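TPR repeat-containing protein (Cytophaga hutchinsonii, PDB 3U4T) is of unknown function but carries tetratricopeptide repeats and so probably offers a helical scaffold for binding other proteins. Local coordinates at residues Ala223-Ala228 with Lys245-Leu250; Val159-Ser164 with Ala183-Ala188; Lys172-Ile177 with Tyr202-Glu207; Lys133-Thr138 with Lys143-Leu148. The protein carries 1 engineered substitution. All blocks are in the same frame, centred on the assembly; numbering follows the deposited sequence.

Contact 1: Ala223-Ala228 with Lys245-Leu250; sequences ANEYIA and KNILAL
N224 meets N246 through their terminal amides, and the two side chains cross nearly at right angles. ND2 of N246 donates to OD1 of N224 over 2.9 Å, with a nearly straight N-H...O angle of 168°. The oxygen lies in the donor's own amide plane, whereas the donor stands 40° above the acceptor's carbonyl plane. The other half of the N224 amide turns back along its own helix, where ND2 gives a hydrogen bond to L220 O. With both ends engaged, rotation of this amide is fixed. The setting illustrates the antiparallel helix hairpin of TPR-type solenoids: helices 217-233 and 237-250 follow each other in the chain, and their segments 223-228 and 245-250 run antiparallel, the axes 9.5 Å apart at closest. Replacing N224 by alanine would probably leave N246 without its acceptor and release L220 O from its side-chain donor. Beside the amide pair the packing is aliphatic. I247 places CG1 beside its backbone N (chi1 -63°), which brings CG1 to 3.6 Å from N224 CB. From there CD1 runs on to the neighbouring residue and touches E225 CG at 3.6 Å, while the same isoleucine also packs on A257 of helix 255-261.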
loop_
_atom_site.group_PDB
_atom_site.type_symbol
_atom_site.label_atom_id
_atom_site.label_comp_id
_atom_site.label_asym_id
_atom_site.label_seq_id
_atom_site.Cartn_x
_atom_site.Cartn_y
_atom_site.Cartn_z
ATOM N N ALA A 223 16.661 -5.673 -12.371
ATOM C CA ALA A 223 17.461 -6.819 -11.981
ATOM C C ALA A 223 18.602 -7.022 -12.973
ATOM O O ALA A 223 19.755 -7.176 -12.582
ATOM C CB ALA A 223 16.585 -8.054 -11.918
ATOM N N ASN A 224 18.293 -7.004 -14.262
ATOM C CA ASN A 224 19.327 -7.198 -15.266
ATOM C C ASN A 224 20.341 -6.068 -15.306
ATOM O O ASN A 224 21.526 -6.302 -15.567
ATOM C CB ASN A 224 18.697 -7.392 -16.648
ATOM C CG ASN A 224 18.205 -8.812 -16.868
ATOM O OD1 ASN A 224 18.993 -9.735 -17.054
ATOM N ND2 ASN A 224 16.898 -8.992 -16.839
ATOM N N GLU A 225 19.879 -4.845 -15.052
ATOM C CA GLU A 225 20.764 -3.694 -15.057
ATOM C C GLU A 225 21.803 -3.864 -13.966
ATOM O O GLU A 225 22.984 -3.658 -14.201
ATOM C CB GLU A 225 19.981 -2.398 -14.844
ATOM C CG GLU A 225 19.339 -1.832 -16.105
ATOM C CD GLU A 225 18.866 -0.395 -15.925
ATOM O OE1 GLU A 225 19.318 0.262 -14.967
ATOM O OE2 GLU A 225 18.058 0.089 -16.744
ATOM N N TYR A 226 21.368 -4.243 -12.775
ATOM C CA TYR A 226 22.306 -4.446 -11.678
ATOM C C TYR A 226 23.331 -5.500 -12.104
ATOM O O TYR A 226 24.536 -5.277 -12.035
ATOM C CB TYR A 226 21.566 -4.932 -10.429
ATOM C CG TYR A 226 22.502 -5.363 -9.316
ATOM C CD1 TYR A 226 23.063 -4.427 -8.445
ATOM C CD2 TYR A 226 22.884 -6.699 -9.173
ATOM C CE1 TYR A 226 23.968 -4.801 -7.472
ATOM C CE2 TYR A 226 23.799 -7.077 -8.204
ATOM C CZ TYR A 226 24.334 -6.129 -7.359
ATOM O OH TYR A 226 25.231 -6.513 -6.389
ATOM N N ILE A 227 22.837 -6.648 -12.554
ATOM C CA ILE A 227 23.717 -7.720 -12.978
ATOM C C ILE A 227 24.712 -7.236 -14.026
ATOM O O ILE A 227 25.921 -7.439 -13.881
ATOM C CB ILE A 227 22.906 -8.909 -13.535
ATOM C CG1 ILE A 227 21.915 -9.398 -12.480
ATOM C CG2 ILE A 227 23.842 -10.059 -13.903
ATOM C CD1 ILE A 227 22.575 -9.918 -11.232
ATOM N N ALA A 228 24.214 -6.586 -15.078
ATOM C CA ALA A 228 25.101 -6.087 -16.138
ATOM C C ALA A 228 26.217 -5.191 -15.600
ATOM O O ALA A 228 27.356 -5.270 -16.070
ATOM C CB ALA A 228 24.300 -5.350 -17.206
ATOM N N LYS A 245 21.364 -7.756 -22.978
ATOM C CA LYS A 245 20.485 -8.270 -24.011
ATOM C C LYS A 245 19.110 -8.562 -23.441
ATOM O O LYS A 245 18.105 -8.225 -24.052
ATOM C CB LYS A 245 21.081 -9.529 -24.656
ATOM C CG LYS A 245 22.285 -9.253 -25.562
ATOM C CD LYS A 245 22.929 -10.541 -26.079
ATOM C CE LYS A 245 24.158 -10.245 -26.941
ATOM N NZ LYS A 245 25.065 -11.425 -27.067
ATOM N N ASN A 246 19.043 -9.174 -22.266
ATOM C CA ASN A 246 17.734 -9.466 -21.690
ATOM C C ASN A 246 16.868 -8.221 -21.582
ATOM O O ASN A 246 15.641 -8.302 -21.654
ATOM C CB ASN A 246 17.878 -10.089 -20.316
ATOM C CG ASN A 246 18.707 -11.329 -20.353
ATOM O OD1 ASN A 246 18.686 -12.059 -21.345
ATOM N ND2 ASN A 246 19.442 -11.589 -19.278
ATOM N N ILE A 247 17.509 -7.068 -21.416
ATOM C CA ILE A 247 16.776 -5.817 -21.298
ATOM C C ILE A 247 16.175 -5.365 -22.627
ATOM O O ILE A 247 15.005 -4.964 -22.678
ATOM C CB ILE A 247 17.675 -4.714 -20.738
ATOM C CG1 ILE A 247 18.118 -5.111 -19.332
ATOM C CG2 ILE A 247 16.926 -3.373 -20.718
ATOM C CD1 ILE A 247 19.169 -4.210 -18.750
ATOM N N LEU A 248 16.967 -5.427 -23.698
ATOM C CA LEU A 248 16.491 -5.039 -25.029
ATOM C C LEU A 248 15.356 -5.970 -25.443
ATOM O O LEU A 248 14.363 -5.530 -26.026
ATOM C CB LEU A 248 17.630 -5.116 -26.052
ATOM C CG LEU A 248 18.773 -4.117 -25.853
ATOM C CD1 LEU A 248 19.890 -4.327 -26.865
ATOM C CD2 LEU A 248 18.194 -2.733 -25.991
ATOM N N ALA A 249 15.507 -7.262 -25.146
ATOM C CA ALA A 249 14.483 -8.259 -25.462
ATOM C C ALA A 249 13.152 -7.816 -24.835
ATOM O O ALA A 249 12.072 -8.156 -25.330
ATOM C CB ALA A 249 14.904 -9.645 -24.914
ATOM N N LEU A 250 13.241 -7.062 -23.740
ATOM C CA LEU A 250 12.067 -6.552 -23.023
ATOM C C LEU A 250 11.740 -5.125 -23.457
ATOM O O LEU A 250 10.595 -4.686 -23.388
ATOM C CB LEU A 250 12.330 -6.543 -21.509
ATOM C CG LEU A 250 12.304 -7.841 -20.702
ATOM C CD1 LEU A 250 13.134 -7.681 -19.443
ATOM C CD2 LEU A 250 10.876 -8.191 -20.364
#

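Contact 2: Val159-Ser164 with Ala183-Ala188; sequences VKADSS and ARANAA
A185 points its methyl group at the backbone of D162, and the nearest CA atoms of the two segments are those of D162 and A185, 5.5 Å apart. The apolar part of the contact is made of very small groups. A185 CB lies 4.0 Å from D162 N and, one residue earlier, 4.4 Å from A161 CB. With alanine methyls at the centre of the contact, the segment axes approach to 8.7 Å, an antiparallel packing of successive helices consistent with a TPR-type solenoid, the alanines allowing the close approach. F165 extends the apolar surface against A185, and Y152 and Y153 of helix 142-154 pack on A161.

The polar part lies beside this. CG of D162 stands opposite its backbone N across the CA-CB bond (chi1 -157°), which brings the carboxylate over to N186. ND2 of N186 is 3.2 Å from D162 OD1 and equally far from OD2, and the amide plane is turned 83° from the carboxylate. Each group has a stronger mate: R182 NE forms a salt bridge with D162 OD1, and N186 ND2 donates to R182 O.

One arginine therefore serves both polar groups, its side chain holding the acid and its carbonyl the amide. The nearby positive charge probably helps keep D162 ionised at the border of a tightly packed alanine interface.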
loop_
_atom_site.group_PDB
_atom_site.type_symbol
_atom_site.label_atom_id
_atom_site.label_comp_id
_atom_site.label_asym_id
_atom_site.label_seq_id
_atom_site.Cartn_x
_atom_site.Cartn_y
_atom_site.Cartn_z
ATOM N N VAL A 159 19.518 -2.381 7.134
ATOM C CA VAL A 159 19.579 -3.651 7.820
ATOM C C VAL A 159 18.173 -4.036 8.280
ATOM O O VAL A 159 17.732 -5.155 8.021
ATOM C CB VAL A 159 20.567 -3.605 9.023
ATOM C CG1 VAL A 159 20.419 -4.860 9.873
ATOM C CG2 VAL A 159 22.003 -3.511 8.510
ATOM N N LYS A 160 17.457 -3.115 8.924
ATOM C CA LYS A 160 16.104 -3.401 9.402
ATOM C C LYS A 160 15.087 -3.549 8.272
ATOM O O LYS A 160 14.094 -4.264 8.410
ATOM C CB LYS A 160 15.648 -2.325 10.392
ATOM C CG LYS A 160 16.406 -2.366 11.698
ATOM C CD LYS A 160 16.192 -1.115 12.527
ATOM C CE LYS A 160 14.927 -1.175 13.356
ATOM N NZ LYS A 160 14.831 0.025 14.239
ATOM N N ALA A 161 15.326 -2.877 7.155
ATOM C CA ALA A 161 14.424 -3.005 6.015
ATOM C C ALA A 161 14.539 -4.436 5.494
ATOM O O ALA A 161 13.533 -5.051 5.125
ATOM C CB ALA A 161 14.807 -2.019 4.899
ATOM N N ASP A 162 15.763 -4.966 5.483
ATOM C CA ASP A 162 16.021 -6.318 4.989
ATOM C C ASP A 162 15.288 -7.366 5.810
ATOM O O ASP A 162 14.582 -8.205 5.261
ATOM C CB ASP A 162 17.536 -6.604 5.002
ATOM C CG ASP A 162 17.947 -7.719 4.027
ATOM O OD1 ASP A 162 17.233 -7.946 3.029
ATOM O OD2 ASP A 162 19.006 -8.353 4.250
ATOM N N SER A 163 15.454 -7.309 7.127
ATOM C CA SER A 163 14.810 -8.271 8.024
ATOM C C SER A 163 13.305 -8.230 7.840
ATOM O O SER A 163 12.631 -9.266 7.845
ATOM C CB SER A 163 15.140 -7.950 9.482
ATOM O OG SER A 163 16.542 -7.923 9.679
ATOM N N SER A 164 12.784 -7.021 7.684
ATOM C CA SER A 164 11.356 -6.835 7.503
ATOM C C SER A 164 10.942 -7.409 6.152
ATOM O O SER A 164 9.825 -7.899 5.996
ATOM C CB SER A 164 11.015 -5.342 7.600
ATOM O OG SER A 164 9.641 -5.110 7.351
ATOM N N ALA A 183 16.693 -7.122 -2.447
ATOM C CA ALA A 183 17.742 -6.726 -3.372
ATOM C C ALA A 183 18.100 -5.267 -3.110
ATOM O O ALA A 183 19.258 -4.936 -2.876
ATOM C CB ALA A 183 17.263 -6.906 -4.808
ATOM N N ARG A 184 17.092 -4.401 -3.136
ATOM C CA ARG A 184 17.292 -2.981 -2.906
ATOM C C ARG A 184 17.886 -2.691 -1.533
ATOM O O ARG A 184 18.761 -1.841 -1.392
ATOM C CB ARG A 184 15.971 -2.250 -3.075
ATOM C CG ARG A 184 15.503 -2.234 -4.513
ATOM C CD ARG A 184 14.162 -1.560 -4.651
ATOM N NE ARG A 184 13.786 -1.303 -6.037
ATOM C CZ ARG A 184 12.605 -0.816 -6.388
ATOM N NH1 ARG A 184 11.713 -0.548 -5.451
ATOM N NH2 ARG A 184 12.319 -0.587 -7.658
ATOM N N ALA A 185 17.420 -3.407 -0.526
ATOM C CA ALA A 185 17.921 -3.208 0.817
ATOM C C ALA A 185 19.409 -3.573 0.886
ATOM O O ALA A 185 20.194 -2.900 1.565
ATOM C CB ALA A 185 17.128 -4.052 1.782
ATOM N N ASN A 186 19.802 -4.633 0.184
ATOM C CA ASN A 186 21.198 -5.057 0.180
ATOM C C ASN A 186 22.098 -4.189 -0.715
ATOM O O ASN A 186 23.275 -3.980 -0.411
ATOM C CB ASN A 186 21.280 -6.540 -0.191
ATOM C CG ASN A 186 21.051 -7.452 1.014
ATOM O OD1 ASN A 186 21.966 -7.711 1.788
ATOM N ND2 ASN A 186 19.825 -7.923 1.183
ATOM N N ALA A 187 21.549 -3.663 -1.804
ATOM C CA ALA A 187 22.331 -2.789 -2.688
ATOM C C ALA A 187 22.674 -1.507 -1.933
ATOM O O ALA A 187 23.700 -0.884 -2.176
ATOM C CB ALA A 187 21.534 -2.449 -3.955
ATOM N N ALA A 188 21.798 -1.116 -1.012
ATOM C CA ALA A 188 21.998 0.079 -0.201
ATOM C C ALA A 188 23.156 -0.128 0.780
ATOM O O ALA A 188 23.857 0.823 1.137
ATOM C CB ALA A 188 20.721 0.400 0.552
#

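Contact 3: Lys172-Ile177 with Tyr202-Glu207; sequences KPNIYI and YEKLIE
L205 leans one methyl group on the first turn of helix 176-189, at Y176. Traced outward, CB and CG of L205 stay clear of 172-177 and act as a spacer. CG lies across from the backbone N (chi1 -177°), and from it the two branches part. CD1 does the touching: it is 3.1 Å from Y176 O, a tight fit, and 4.0 Å from Y176 CB, where it also comes near the plane of the tyrosine ring at its edge. CD2 goes the other way, to A223 of helix 217-233, and the side chain as a whole also packs on L180.

Y176 has its CG between the backbone N and carbonyl carbon (chi1 83°), the crowded position, and its ring goes on to meet that of Y216. The turn leading into this helix is of type II, K172 to I175, with N174 in the left-handed conformation at its third position and I175 as N-cap. A proline such as P173 here is consistent with the one that commonly closes a TPR motif.

N174 OD1 comes within 4.1 Å of K204 NZ, but the two are engaged separately: OD1 bonds to Y179 OH, and K204 NZ forms a salt bridge with E207 OE1 at 3.4 Å. No hydrogen bond joins the segments: one leucine methyl packs against the Y176 carbonyl oxygen and CB by van der Waals contact, with polar groups near its margin tied up by other partners.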
loop_
_atom_site.group_PDB
_atom_site.type_symbol
_atom_site.label_atom_id
_atom_site.label_comp_id
_atom_site.label_asym_id
_atom_site.label_seq_id
_atom_site.Cartn_x
_atom_site.Cartn_y
_atom_site.Cartn_z
ATOM N N LYS A 172 4.930 -15.153 2.528
ATOM C CA LYS A 172 4.535 -15.473 1.154
ATOM C C LYS A 172 5.820 -15.819 0.396
ATOM O O LYS A 172 6.406 -14.955 -0.253
ATOM C CB LYS A 172 3.822 -14.295 0.476
ATOM C CG LYS A 172 2.496 -13.905 1.112
ATOM C CD LYS A 172 1.483 -15.038 1.108
ATOM C CE LYS A 172 0.137 -14.578 1.666
ATOM N NZ LYS A 172 -0.435 -13.436 0.895
ATOM N N PRO A 173 6.263 -17.085 0.472
ATOM C CA PRO A 173 7.471 -17.597 -0.169
ATOM C C PRO A 173 7.566 -17.351 -1.665
ATOM O O PRO A 173 6.640 -17.652 -2.398
ATOM C CB PRO A 173 7.428 -19.097 0.171
ATOM C CG PRO A 173 6.673 -19.143 1.425
ATOM C CD PRO A 173 5.561 -18.157 1.200
ATOM N N ASN A 174 8.730 -16.897 -2.122
ATOM C CA ASN A 174 8.982 -16.663 -3.546
ATOM C C ASN A 174 8.250 -15.486 -4.155
ATOM O O ASN A 174 8.262 -15.315 -5.373
ATOM C CB ASN A 174 8.665 -17.921 -4.378
ATOM C CG ASN A 174 9.867 -18.787 -4.568
ATOM O OD1 ASN A 174 10.632 -19.017 -3.631
ATOM N ND2 ASN A 174 10.039 -19.298 -5.782
ATOM N N ILE A 175 7.605 -14.668 -3.323
ATOM C CA ILE A 175 6.882 -13.501 -3.837
ATOM C C ILE A 175 7.961 -12.542 -4.360
ATOM O O ILE A 175 8.876 -12.135 -3.631
ATOM C CB ILE A 175 6.003 -12.843 -2.733
ATOM C CG1 ILE A 175 4.849 -12.093 -3.392
ATOM C CG2 ILE A 175 6.831 -11.905 -1.866
ATOM C CD1 ILE A 175 3.764 -11.636 -2.435
ATOM N N TYR A 176 7.861 -12.204 -5.640
ATOM C CA TYR A 176 8.850 -11.364 -6.297
ATOM C C TYR A 176 9.139 -10.045 -5.610
ATOM O O TYR A 176 10.297 -9.618 -5.514
ATOM C CB TYR A 176 8.422 -11.111 -7.744
ATOM C CG TYR A 176 7.432 -9.990 -7.929
ATOM C CD1 TYR A 176 6.084 -10.152 -7.624
ATOM C CD2 TYR A 176 7.849 -8.764 -8.447
ATOM C CE1 TYR A 176 5.169 -9.114 -7.847
ATOM C CE2 TYR A 176 6.955 -7.731 -8.669
ATOM C CZ TYR A 176 5.620 -7.907 -8.375
ATOM O OH TYR A 176 4.751 -6.872 -8.650
ATOM N N ILE A 177 8.079 -9.407 -5.138
ATOM C CA ILE A 177 8.196 -8.133 -4.469
ATOM C C ILE A 177 9.139 -8.196 -3.269
ATOM O O ILE A 177 9.760 -7.200 -2.915
ATOM C CB ILE A 177 6.816 -7.642 -4.032
ATOM C CG1 ILE A 177 6.603 -6.217 -4.552
ATOM C CG2 ILE A 177 6.684 -7.757 -2.525
ATOM C CD1 ILE A 177 5.144 -5.765 -4.600
ATOM N N TYR A 202 18.516 -10.257 -6.810
ATOM C CA TYR A 202 18.077 -9.868 -8.145
ATOM C C TYR A 202 18.065 -11.111 -9.038
ATOM O O TYR A 202 17.245 -11.218 -9.963
ATOM C CB TYR A 202 19.005 -8.787 -8.739
ATOM C CG TYR A 202 18.619 -7.365 -8.362
ATOM C CD1 TYR A 202 17.299 -6.933 -8.481
ATOM C CD2 TYR A 202 19.564 -6.458 -7.879
ATOM C CE1 TYR A 202 16.925 -5.628 -8.124
ATOM C CE2 TYR A 202 19.197 -5.145 -7.519
ATOM C CZ TYR A 202 17.875 -4.750 -7.644
ATOM O OH TYR A 202 17.478 -3.493 -7.267
ATOM N N GLU A 203 18.970 -12.051 -8.760
ATOM C CA GLU A 203 19.027 -13.275 -9.552
ATOM C C GLU A 203 17.762 -14.065 -9.271
ATOM O O GLU A 203 17.153 -14.607 -10.195
ATOM C CB GLU A 203 20.277 -14.093 -9.213
ATOM C CG GLU A 203 21.547 -13.486 -9.787
ATOM C CD GLU A 203 22.800 -14.240 -9.404
ATOM O OE1 GLU A 203 22.913 -14.644 -8.230
ATOM O OE2 GLU A 203 23.679 -14.412 -10.275
ATOM N N LYS A 204 17.349 -14.113 -8.004
ATOM C CA LYS A 204 16.126 -14.826 -7.654
ATOM C C LYS A 204 14.911 -14.087 -8.217
ATOM O O LYS A 204 13.921 -14.707 -8.607
ATOM C CB LYS A 204 16.004 -14.963 -6.138
ATOM C CG LYS A 204 16.385 -16.344 -5.606
ATOM C CD LYS A 204 15.322 -17.388 -5.951
ATOM C CE LYS A 204 15.607 -18.736 -5.282
ATOM N NZ LYS A 204 14.392 -19.614 -5.230
ATOM N N LEU A 205 14.998 -12.760 -8.263
ATOM C CA LEU A 205 13.917 -11.938 -8.792
ATOM C C LEU A 205 13.665 -12.306 -10.248
ATOM O O LEU A 205 12.525 -12.424 -10.688
ATOM C CB LEU A 205 14.286 -10.467 -8.730
ATOM C CG LEU A 205 13.117 -9.614 -9.204
ATOM C CD1 LEU A 205 12.083 -9.553 -8.096
ATOM C CD2 LEU A 205 13.581 -8.223 -9.529
ATOM N N ILE A 206 14.747 -12.464 -10.999
ATOM C CA ILE A 206 14.647 -12.844 -12.403
ATOM C C ILE A 206 14.163 -14.294 -12.455
ATOM O O ILE A 206 13.446 -14.685 -13.374
ATOM C CB ILE A 206 16.021 -12.742 -13.117
ATOM C CG1 ILE A 206 16.461 -11.285 -13.208
ATOM C CG2 ILE A 206 15.940 -13.361 -14.501
ATOM C CD1 ILE A 206 17.882 -11.110 -13.761
ATOM N N GLU A 207 14.562 -15.089 -11.462
ATOM C CA GLU A 207 14.154 -16.490 -11.411
ATOM C C GLU A 207 12.635 -16.557 -11.419
ATOM O O GLU A 207 12.031 -17.127 -12.328
ATOM C CB GLU A 207 14.698 -17.181 -10.150
ATOM C CG GLU A 207 15.823 -18.184 -10.413
ATOM C CD GLU A 207 16.444 -18.727 -9.134
ATOM O OE1 GLU A 207 15.699 -19.301 -8.314
ATOM O OE2 GLU A 207 17.674 -18.584 -8.947
#

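Contact 4: Lys133-Thr138 with Lys143-Leu148; sequences KQIRPT and KVFYEL
Q134 and I135 sit in the irregular link after helix 124-131 and face V144 near the start of helix 142-154; the CA atoms of Q134 and V144 are 7.4 Å apart. At I135 the backbone becomes extended (psi 124°), and the chain turns away. R136 steadies this bend, its NH1 donating to K133 O at 3.0 Å and to I135 O at 3.1 Å.

I135 does most of the packing. Its CD1 rests among three residues of one helix face: 3.5 Å from F145 CE2, 3.8 Å from V144 CG1, and tip to tip with L148 at 3.9 Å from CD2. Q134 runs extended past V144 in the opposite direction, laying NE2 3.6 Å from V144 CG1. That nitrogen donates to M131 O, near the end of the preceding helix. A leucine in place of Q134 would probably leave M131 O without its side-chain donor and the linker freer to shift.

The F145 ring also packs against K167, V168 and L171 of helix 158-171. The contact lays the linker, by apolar side chains, on the first helix of the tetratricopeptide repeat at 142-175, consistent with a junction between helical hairpins of an alpha solenoid.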
loop_
_atom_site.group_PDB
_atom_site.type_symbol
_atom_site.label_atom_id
_atom_site.label_comp_id
_atom_site.label_asym_id
_atom_site.label_seq_id
_atom_site.Cartn_x
_atom_site.Cartn_y
_atom_site.Cartn_z
ATOM N N LYS A 133 3.313 -0.142 15.616
ATOM C CA LYS A 133 2.215 -0.348 16.569
ATOM C C LYS A 133 1.359 -1.531 16.137
ATOM O O LYS A 133 0.551 -2.031 16.908
ATOM C CB LYS A 133 1.306 0.883 16.655
ATOM C CG LYS A 133 1.873 2.088 17.427
ATOM C CD LYS A 133 0.767 3.135 17.622
ATOM C CE LYS A 133 1.303 4.486 18.108
ATOM N NZ LYS A 133 2.010 4.424 19.419
ATOM N N GLN A 134 1.524 -1.964 14.892
ATOM C CA GLN A 134 0.764 -3.101 14.388
ATOM C C GLN A 134 1.454 -4.406 14.754
ATOM O O GLN A 134 0.799 -5.424 14.951
ATOM C CB GLN A 134 0.646 -3.033 12.875
ATOM C CG GLN A 134 -0.230 -1.928 12.353
ATOM C CD GLN A 134 0.079 -1.639 10.910
ATOM O OE1 GLN A 134 -0.808 -1.418 10.101
ATOM N NE2 GLN A 134 1.359 -1.628 10.585
ATOM N N ILE A 135 2.778 -4.364 14.848
ATOM C CA ILE A 135 3.556 -5.554 15.161
ATOM C C ILE A 135 3.229 -6.206 16.498
ATOM O O ILE A 135 3.287 -5.580 17.557
ATOM C CB ILE A 135 5.078 -5.266 15.134
ATOM C CG1 ILE A 135 5.462 -4.588 13.821
ATOM C CG2 ILE A 135 5.865 -6.580 15.243
ATOM C CD1 ILE A 135 5.176 -5.427 12.612
ATOM N N ARG A 136 2.879 -7.482 16.415
ATOM C CA ARG A 136 2.575 -8.306 17.569
ATOM C C ARG A 136 3.339 -9.581 17.263
ATOM O O ARG A 136 3.722 -9.813 16.118
ATOM C CB ARG A 136 1.071 -8.598 17.658
ATOM C CG ARG A 136 0.225 -7.398 18.084
ATOM C CD ARG A 136 0.600 -6.918 19.485
ATOM N NE ARG A 136 -0.281 -5.851 19.954
ATOM C CZ ARG A 136 -0.117 -4.563 19.673
ATOM N NH1 ARG A 136 0.910 -4.186 18.924
ATOM N NH2 ARG A 136 -0.985 -3.661 20.126
ATOM N N PRO A 137 3.602 -10.414 18.277
ATOM C CA PRO A 137 4.335 -11.645 17.973
ATOM C C PRO A 137 3.461 -12.657 17.229
ATOM O O PRO A 137 3.809 -13.829 17.109
ATOM C CB PRO A 137 4.767 -12.134 19.352
ATOM C CG PRO A 137 3.680 -11.618 20.253
ATOM C CD PRO A 137 3.466 -10.222 19.730
ATOM N N THR A 138 2.333 -12.187 16.714
ATOM C CA THR A 138 1.399 -13.044 16.002
ATOM C C THR A 138 1.212 -12.573 14.560
ATOM O O THR A 138 0.950 -13.377 13.669
ATOM C CB THR A 138 0.014 -13.052 16.722
ATOM O OG1 THR A 138 -0.860 -13.992 16.087
ATOM C CG2 THR A 138 -0.628 -11.663 16.677
ATOM N N LYS A 143 1.702 -7.173 4.039
ATOM C CA LYS A 143 1.695 -5.745 3.743
ATOM C C LYS A 143 2.254 -4.968 4.922
ATOM O O LYS A 143 3.042 -4.044 4.743
ATOM C CB LYS A 143 0.269 -5.289 3.429
ATOM C CG LYS A 143 0.106 -3.801 3.159
ATOM C CD LYS A 143 -1.368 -3.453 2.929
ATOM C CE LYS A 143 -1.875 -3.936 1.570
ATOM N NZ LYS A 143 -1.856 -2.855 0.534
ATOM N N VAL A 144 1.851 -5.342 6.132
ATOM C CA VAL A 144 2.363 -4.671 7.312
ATOM C C VAL A 144 3.889 -4.670 7.255
ATOM O O VAL A 144 4.534 -3.644 7.474
ATOM C CB VAL A 144 1.934 -5.387 8.602
ATOM C CG1 VAL A 144 2.705 -4.837 9.789
ATOM C CG2 VAL A 144 0.448 -5.204 8.813
ATOM N N PHE A 145 4.468 -5.827 6.956
ATOM C CA PHE A 145 5.918 -5.928 6.891
ATOM C C PHE A 145 6.524 -5.307 5.631
ATOM O O PHE A 145 7.679 -4.872 5.643
ATOM C CB PHE A 145 6.344 -7.385 7.023
ATOM C CG PHE A 145 6.132 -7.955 8.395
ATOM C CD1 PHE A 145 5.241 -9.004 8.598
ATOM C CD2 PHE A 145 6.848 -7.465 9.477
ATOM C CE1 PHE A 145 5.070 -9.560 9.853
ATOM C CE2 PHE A 145 6.686 -8.013 10.739
ATOM C CZ PHE A 145 5.794 -9.065 10.927
ATOM N N TYR A 146 5.745 -5.262 4.553
ATOM C CA TYR A 146 6.205 -4.687 3.292
ATOM C C TYR A 146 6.314 -3.156 3.401
ATOM O O TYR A 146 7.307 -2.547 2.973
ATOM C CB TYR A 146 5.230 -5.052 2.174
ATOM C CG TYR A 146 5.563 -4.433 0.834
ATOM C CD1 TYR A 146 4.580 -3.803 0.072
ATOM C CD2 TYR A 146 6.855 -4.494 0.317
ATOM C CE1 TYR A 146 4.877 -3.245 -1.173
ATOM C CE2 TYR A 146 7.159 -3.942 -0.930
ATOM C CZ TYR A 146 6.167 -3.318 -1.665
ATOM O OH TYR A 146 6.470 -2.767 -2.889
ATOM N N GLU A 147 5.280 -2.547 3.978
ATOM C CA GLU A 147 5.235 -1.106 4.165
ATOM C C GLU A 147 6.168 -0.648 5.268
ATOM O O GLU A 147 6.665 0.476 5.242
ATOM C CB GLU A 147 3.802 -0.658 4.461
ATOM C CG GLU A 147 3.012 -0.358 3.193
ATOM C CD GLU A 147 1.521 -0.432 3.398
ATOM O OE1 GLU A 147 1.086 -0.548 4.567
ATOM O OE2 GLU A 147 0.785 -0.371 2.388
ATOM N N LEU A 148 6.415 -1.520 6.238
ATOM C CA LEU A 148 7.305 -1.166 7.319
ATOM C C LEU A 148 8.730 -1.205 6.791
ATOM O O LEU A 148 9.531 -0.314 7.089
ATOM C CB LEU A 148 7.122 -2.129 8.496
ATOM C CG LEU A 148 8.037 -1.938 9.716
ATOM C CD1 LEU A 148 8.045 -0.489 10.192
ATOM C CD2 LEU A 148 7.559 -2.863 10.817
#

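In the fold
From the N terminus, contact 4 comes first and closes the shortest loop, four residues that bring the linker after helix 124-131 onto helix 142-154. Contact 2 then folds helix 176-189 back on helix 158-171. Before it closes, contact 3 has opened in the turn between those helices, so the two cross: 172-177 lies between the segments of contact 2, and 202-207 beyond them. Both use helix 176-189, tying it to the helix before and the helix after. Contact 1 follows in series and pairs helices 217-233 and 237-250. Y202 and I206 touch its A223, joining contact 3 to contact 1, while S164 and F145 join contact 2 to contact 4.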